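Local coordinates for protein nuclear hormone receptor HR38 (Drosophila melanogaster, PDB 1PDU) that probably acts as a hormone-responsive transcription factor, an orphan nuclear receptor that mediates an atypical ecdysteroid signalling pathway, at residues Ile16-Arg21 with Lys69-Phe74; Ala150-Leu155 with Gly179-His184. One frame throughout, in Å; residues are numbered along the deposited sequence.

Contact 1 of 2, residues Ile16-Arg21 with Lys69-Phe74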
loop_
_atom_site.group_PDB
_atom_site.type_symbol
_atom_site.label_atom_id
_atom_site.label_comp_id
_atom_site.label_asym_id
_atom_site.label_seq_id
_atom_site.Cartn_x
_atom_site.Cartn_y
_atom_site.Cartn_z
ATOM N N ILE A 16 9.639 10.631 11.722
ATOM C CA ILE A 16 10.159 9.610 10.827
ATOM C C ILE A 16 10.471 8.297 11.545
ATOM O O ILE A 16 10.298 7.227 10.976
ATOM C CB ILE A 16 11.400 10.123 10.038
ATOM C CG1 ILE A 16 11.791 9.101 8.965
ATOM C CG2 ILE A 16 12.567 10.393 10.980
ATOM C CD1 ILE A 16 12.822 9.620 7.970
ATOM N N THR A 17 10.918 8.362 12.794
ATOM C CA THR A 17 11.198 7.131 13.531
ATOM C C THR A 17 9.863 6.494 13.933
ATOM O O THR A 17 9.742 5.278 14.024
ATOM C CB THR A 17 12.075 7.393 14.799
ATOM O OG1 THR A 17 13.408 7.740 14.401
ATOM C CG2 THR A 17 12.138 6.155 15.683
ATOM N N ALA A 18 8.851 7.314 14.163
ATOM C CA ALA A 18 7.554 6.762 14.535
ATOM C C ALA A 18 6.997 6.032 13.308
ATOM O O ALA A 18 6.404 4.948 13.416
ATOM C CB ALA A 18 6.600 7.885 14.970
ATOM N N LEU A 19 7.205 6.631 12.139
ATOM C CA LEU A 19 6.723 6.044 10.908
ATOM C C LEU A 19 7.452 4.751 10.594
ATOM O O LEU A 19 6.820 3.741 10.310
ATOM C CB LEU A 19 6.859 7.036 9.749
ATOM C CG LEU A 19 5.917 8.249 9.772
ATOM C CD1 LEU A 19 6.027 9.009 8.471
ATOM C CD2 LEU A 19 4.473 7.794 9.983
ATOM N N VAL A 20 8.777 4.776 10.660
ATOM C CA VAL A 20 9.567 3.584 10.368
ATOM C C VAL A 20 9.220 2.448 11.316
ATOM O O VAL A 20 9.140 1.287 10.904
ATOM C CB VAL A 20 11.083 3.870 10.459
ATOM C CG1 VAL A 20 11.872 2.585 10.260
ATOM C CG2 VAL A 20 11.477 4.864 9.394
ATOM N N ARG A 21 9.013 2.776 12.588
ATOM C CA ARG A 21 8.663 1.751 13.567
ATOM C C ARG A 21 7.291 1.174 13.253
ATOM O O ARG A 21 7.071 -0.021 13.410
ATOM C CB ARG A 21 8.672 2.319 14.993
ATOM C CG ARG A 21 10.066 2.621 15.521
ATOM C CD ARG A 21 10.038 3.096 16.968
ATOM N NE ARG A 21 11.379 3.421 17.450
ATOM C CZ ARG A 21 11.633 3.961 18.638
ATOM N NH1 ARG A 21 12.886 4.227 18.996
ATOM N NH2 ARG A 21 10.631 4.244 19.468
ATOM N N LYS A 69 -0.943 4.352 13.770
ATOM C CA LYS A 69 0.242 4.653 14.560
ATOM C C LYS A 69 0.948 5.877 14.003
ATOM O O LYS A 69 1.972 6.303 14.538
ATOM C CB LYS A 69 1.195 3.456 14.600
ATOM C CG LYS A 69 0.594 2.256 15.300
ATOM C CD LYS A 69 1.635 1.198 15.644
ATOM C CE LYS A 69 1.011 0.126 16.539
ATOM N NZ LYS A 69 2.016 -0.735 17.236
ATOM N N ILE A 70 0.410 6.442 12.922
ATOM C CA ILE A 70 1.011 7.641 12.347
ATOM C C ILE A 70 0.710 8.777 13.319
ATOM O O ILE A 70 -0.442 9.195 13.461
ATOM C CB ILE A 70 0.407 8.001 10.985
ATOM C CG1 ILE A 70 0.786 6.950 9.942
ATOM C CG2 ILE A 70 0.885 9.376 10.567
ATOM C CD1 ILE A 70 0.138 7.170 8.591
ATOM N N PRO A 71 1.739 9.291 14.008
ATOM C CA PRO A 71 1.447 10.379 14.944
ATOM C C PRO A 71 0.655 11.499 14.283
ATOM O O PRO A 71 0.977 11.929 13.180
ATOM C CB PRO A 71 2.834 10.802 15.431
ATOM C CG PRO A 71 3.747 10.360 14.345
ATOM C CD PRO A 71 3.187 9.063 13.879
ATOM N N GLY A 72 -0.409 11.934 14.954
ATOM C CA GLY A 72 -1.248 12.995 14.426
ATOM C C GLY A 72 -2.478 12.492 13.692
ATOM O O GLY A 72 -3.407 13.261 13.424
ATOM N N TYR A 73 -2.495 11.204 13.362
ATOM C CA TYR A 73 -3.625 10.623 12.648
ATOM C C TYR A 73 -4.879 10.613 13.510
ATOM O O TYR A 73 -5.962 10.970 13.047
ATOM C CB TYR A 73 -3.303 9.191 12.218
ATOM C CG TYR A 73 -4.380 8.523 11.383
ATOM C CD1 TYR A 73 -4.661 8.963 10.092
ATOM C CD2 TYR A 73 -5.074 7.415 11.863
ATOM C CE1 TYR A 73 -5.600 8.309 9.294
ATOM C CE2 TYR A 73 -6.014 6.752 11.070
ATOM C CZ TYR A 73 -6.266 7.204 9.786
ATOM O OH TYR A 73 -7.151 6.529 8.980
ATOM N N PHE A 74 -4.727 10.195 14.761
ATOM C CA PHE A 74 -5.857 10.140 15.678
ATOM C C PHE A 74 -6.325 11.516 16.113
ATOM O O PHE A 74 -7.331 11.643 16.808
ATOM C CB PHE A 74 -5.522 9.293 16.909
ATOM C CG PHE A 74 -5.648 7.813 16.673
ATOM C CD1 PHE A 74 -6.691 7.308 15.896
ATOM C CD2 PHE A 74 -4.759 6.920 17.266
ATOM C CE1 PHE A 74 -6.856 5.938 15.713
ATOM C CE2 PHE A 74 -4.913 5.541 17.093
ATOM C CZ PHE A 74 -5.969 5.051 16.313
#

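Contact 2 of 2, residues Ala150-Leu155 with Gly179-His184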
loop_
_atom_site.group_PDB
_atom_site.type_symbol
_atom_site.label_atom_id
_atom_site.label_comp_id
_atom_site.label_asym_id
_atom_site.label_seq_id
_atom_site.Cartn_x
_atom_site.Cartn_y
_atom_site.Cartn_z
ATOM N N ALA A 150 8.559 4.551 4.430
ATOM C CA ALA A 150 7.563 4.756 5.468
ATOM C C ALA A 150 6.866 6.101 5.230
ATOM O O ALA A 150 5.638 6.203 5.351
ATOM C CB ALA A 150 8.219 4.721 6.849
ATOM N N CYS A 151 7.648 7.120 4.872
ATOM C CA CYS A 151 7.091 8.439 4.598
ATOM C C CYS A 151 6.224 8.370 3.348
ATOM O O CYS A 151 5.151 8.967 3.294
ATOM C CB CYS A 151 8.204 9.470 4.399
ATOM S SG CYS A 151 9.150 9.823 5.889
ATOM N N LEU A 152 6.691 7.633 2.347
ATOM C CA LEU A 152 5.948 7.484 1.103
ATOM C C LEU A 152 4.569 6.862 1.391
ATOM O O LEU A 152 3.555 7.252 0.802
ATOM C CB LEU A 152 6.756 6.610 0.143
ATOM C CG LEU A 152 7.988 7.247 -0.504
ATOM C CD1 LEU A 152 8.542 6.326 -1.588
ATOM C CD2 LEU A 152 7.611 8.601 -1.089
ATOM N N CYS A 153 4.527 5.911 2.319
ATOM C CA CYS A 153 3.268 5.277 2.693
ATOM C C CYS A 153 2.358 6.261 3.410
ATOM O O CYS A 153 1.186 6.387 3.075
ATOM C CB CYS A 153 3.514 4.087 3.613
ATOM S SG CYS A 153 4.218 2.664 2.795
ATOM N N ALA A 154 2.902 6.952 4.408
ATOM C CA ALA A 154 2.120 7.911 5.169
ATOM C C ALA A 154 1.597 8.995 4.239
ATOM O O ALA A 154 0.515 9.545 4.463
ATOM C CB ALA A 154 2.965 8.518 6.276
ATOM N N LEU A 155 2.358 9.295 3.189
ATOM C CA LEU A 155 1.943 10.318 2.233
ATOM C C LEU A 155 0.877 9.793 1.282
ATOM O O LEU A 155 0.165 10.567 0.647
ATOM C CB LEU A 155 3.138 10.832 1.441
ATOM C CG LEU A 155 4.060 11.807 2.176
ATOM C CD1 LEU A 155 5.213 12.178 1.248
ATOM C CD2 LEU A 155 3.291 13.060 2.609
ATOM N N GLY A 179 8.129 17.354 5.279
ATOM C CA GLY A 179 9.291 17.956 5.903
ATOM C C GLY A 179 10.264 16.896 6.382
ATOM O O GLY A 179 11.452 16.962 6.078
ATOM N N SER A 180 9.768 15.911 7.126
ATOM C CA SER A 180 10.633 14.858 7.628
ATOM C C SER A 180 11.287 14.092 6.491
ATOM O O SER A 180 12.451 13.712 6.586
ATOM C CB SER A 180 9.850 13.894 8.525
ATOM O OG SER A 180 9.602 14.466 9.803
ATOM N N LEU A 181 10.549 13.859 5.410
ATOM C CA LEU A 181 11.130 13.141 4.286
ATOM C C LEU A 181 12.219 14.010 3.657
ATOM O O LEU A 181 13.282 13.523 3.269
ATOM C CB LEU A 181 10.066 12.815 3.240
ATOM C CG LEU A 181 10.603 12.083 2.010
ATOM C CD1 LEU A 181 11.137 10.727 2.440
ATOM C CD2 LEU A 181 9.504 11.923 0.971
ATOM N N ARG A 182 11.938 15.304 3.554
ATOM C CA ARG A 182 12.886 16.246 2.987
ATOM C C ARG A 182 14.193 16.238 3.788
ATOM O O ARG A 182 15.268 16.053 3.215
ATOM C CB ARG A 182 12.298 17.655 2.986
ATOM C CG ARG A 182 13.224 18.704 2.379
ATOM C CD ARG A 182 12.904 18.955 0.918
ATOM N NE ARG A 182 11.583 19.567 0.762
ATOM C CZ ARG A 182 11.037 19.875 -0.411
ATOM N NH1 ARG A 182 11.696 19.631 -1.537
ATOM N NH2 ARG A 182 9.832 20.427 -0.459
ATOM N N ASP A 183 14.100 16.434 5.105
ATOM C CA ASP A 183 15.291 16.434 5.957
ATOM C C ASP A 183 16.104 15.150 5.788
ATOM O O ASP A 183 17.325 15.191 5.591
ATOM C CB ASP A 183 14.910 16.595 7.433
ATOM C CG ASP A 183 14.216 17.919 7.719
ATOM O OD1 ASP A 183 14.459 18.893 6.971
ATOM O OD2 ASP A 183 13.439 17.996 8.696
ATOM N N HIS A 184 15.425 14.009 5.853
ATOM C CA HIS A 184 16.094 12.723 5.713
ATOM C C HIS A 184 16.838 12.587 4.385
ATOM O O HIS A 184 17.969 12.103 4.348
ATOM C CB HIS A 184 15.078 11.585 5.839
ATOM C CG HIS A 184 15.681 10.226 5.687
ATOM N ND1 HIS A 184 16.474 9.652 6.657
ATOM C CD2 HIS A 184 15.650 9.347 4.659
ATOM C CE1 HIS A 184 16.907 8.479 6.232
ATOM N NE2 HIS A 184 16.422 8.271 5.022
#

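Contact 1 of 2, residues Ile16-Arg21 with Lys69-Phe74
A18 and L19, neighbours on helix 15-25, meet P71 and I70 of the loop that follows helix 45-67. The methyl of A18 rests against the CG and CD methylenes of P71, with A18 CB 3.8 Å from P71 CD and equally near P71 CG. Beside it, one branch of L19 does the touching: L19 CD2 approaches I70 CG1 to 3.8 Å and I70 CG2 to 4.0 Å, so a single methyl sits against the fork of the isoleucine. The same methyl also reaches P71, L19 CD2 lying 4.3 Å from P71 CD. With CG of L19 anti to the carbonyl carbon (chi1 -70°) and CD1 extending the chain (chi2 -171°), CD2 is the branch left facing the loop.

The loop side is shaped by a type II beta turn from I70 to Y73, with P71 and G72 at its middle positions and a 2.9 Å bond from Y73 N to I70 O closing it. Further out, I70 and Y73 both pack on L157 of helix 146-157, and Y73 also touches Q81 and F85 of helix 78-100; P71 has a second neighbour in L15. No hydrogen bond joins the two segments, so between them the attachment rests on dispersion and partial burial of aliphatic carbon.

Contact 2 of 2, residues Ala150-Leu155 with Gly179-His184
L181 turns its CG anti to the backbone N, and with chi2 at 64° its two methyls divide between different partners on helix 146-157. C151 CB already points at the leucine from the backbone, and SG, anti to the carbonyl carbon (chi1 -68°), lies alongside it. The closest approach is C151 CB to L181 CD1 at 3.7 Å, while C151 SG lies 4.1 Å from both L181 CD1 and L181 CB. The cysteine thus lies along the base and one branch of the leucine, with its sulfur in an apolar contact.

The other branch, L181 CD2, points between L152 and L155. It is 4.3 Å from L152 CD2 and the same distance from L155 CD1, a looser fit than that around CD1. C151, L152 and L155 are therefore arranged about one leucine from helix 167-187. The axes of segments 150-155 and 179-184 approach to 10.1 Å and run nearly antiparallel, 159° between their directions; C151 and L181 provide the nearest pair of CA atoms.

Helix 197-202 extends the apolar surroundings, L201 touching both L152 and L181, and L202 touching L155. Farther along helix 167-187, H184 NE2 is hydrogen-bonded to D145 OD2, a polar tie near the buried patch. These helices belong to the mostly alpha-helical ligand-binding domain of nuclear receptors. Across the contact itself the four touching residues are all buried and no hydrogen bond is made, so the pairing of the helices here depends on the fit of aliphatic groups and a thiol.

Helix 15-25 connects the two contacts, whose centres are 11 Å apart on the same side of the chain's centre. L19 belongs to contact 1 through CD2, while its other methyl faces contact 2: L19 CD1 is 3.8 Å from A154 CB. One turn away, A150 CB packs against the backbone of helix 15-25, 3.8 Å from L19 C. I16 reaches the second helix of contact 2, with I16 CD1 3.7 Å from H184 CB. I70 of contact 1 also touches A154. Helix 15-25 thus lies over both helices of contact 2 and meets the 69-74 turn, touching all three elements through a series of van der Waals contacts.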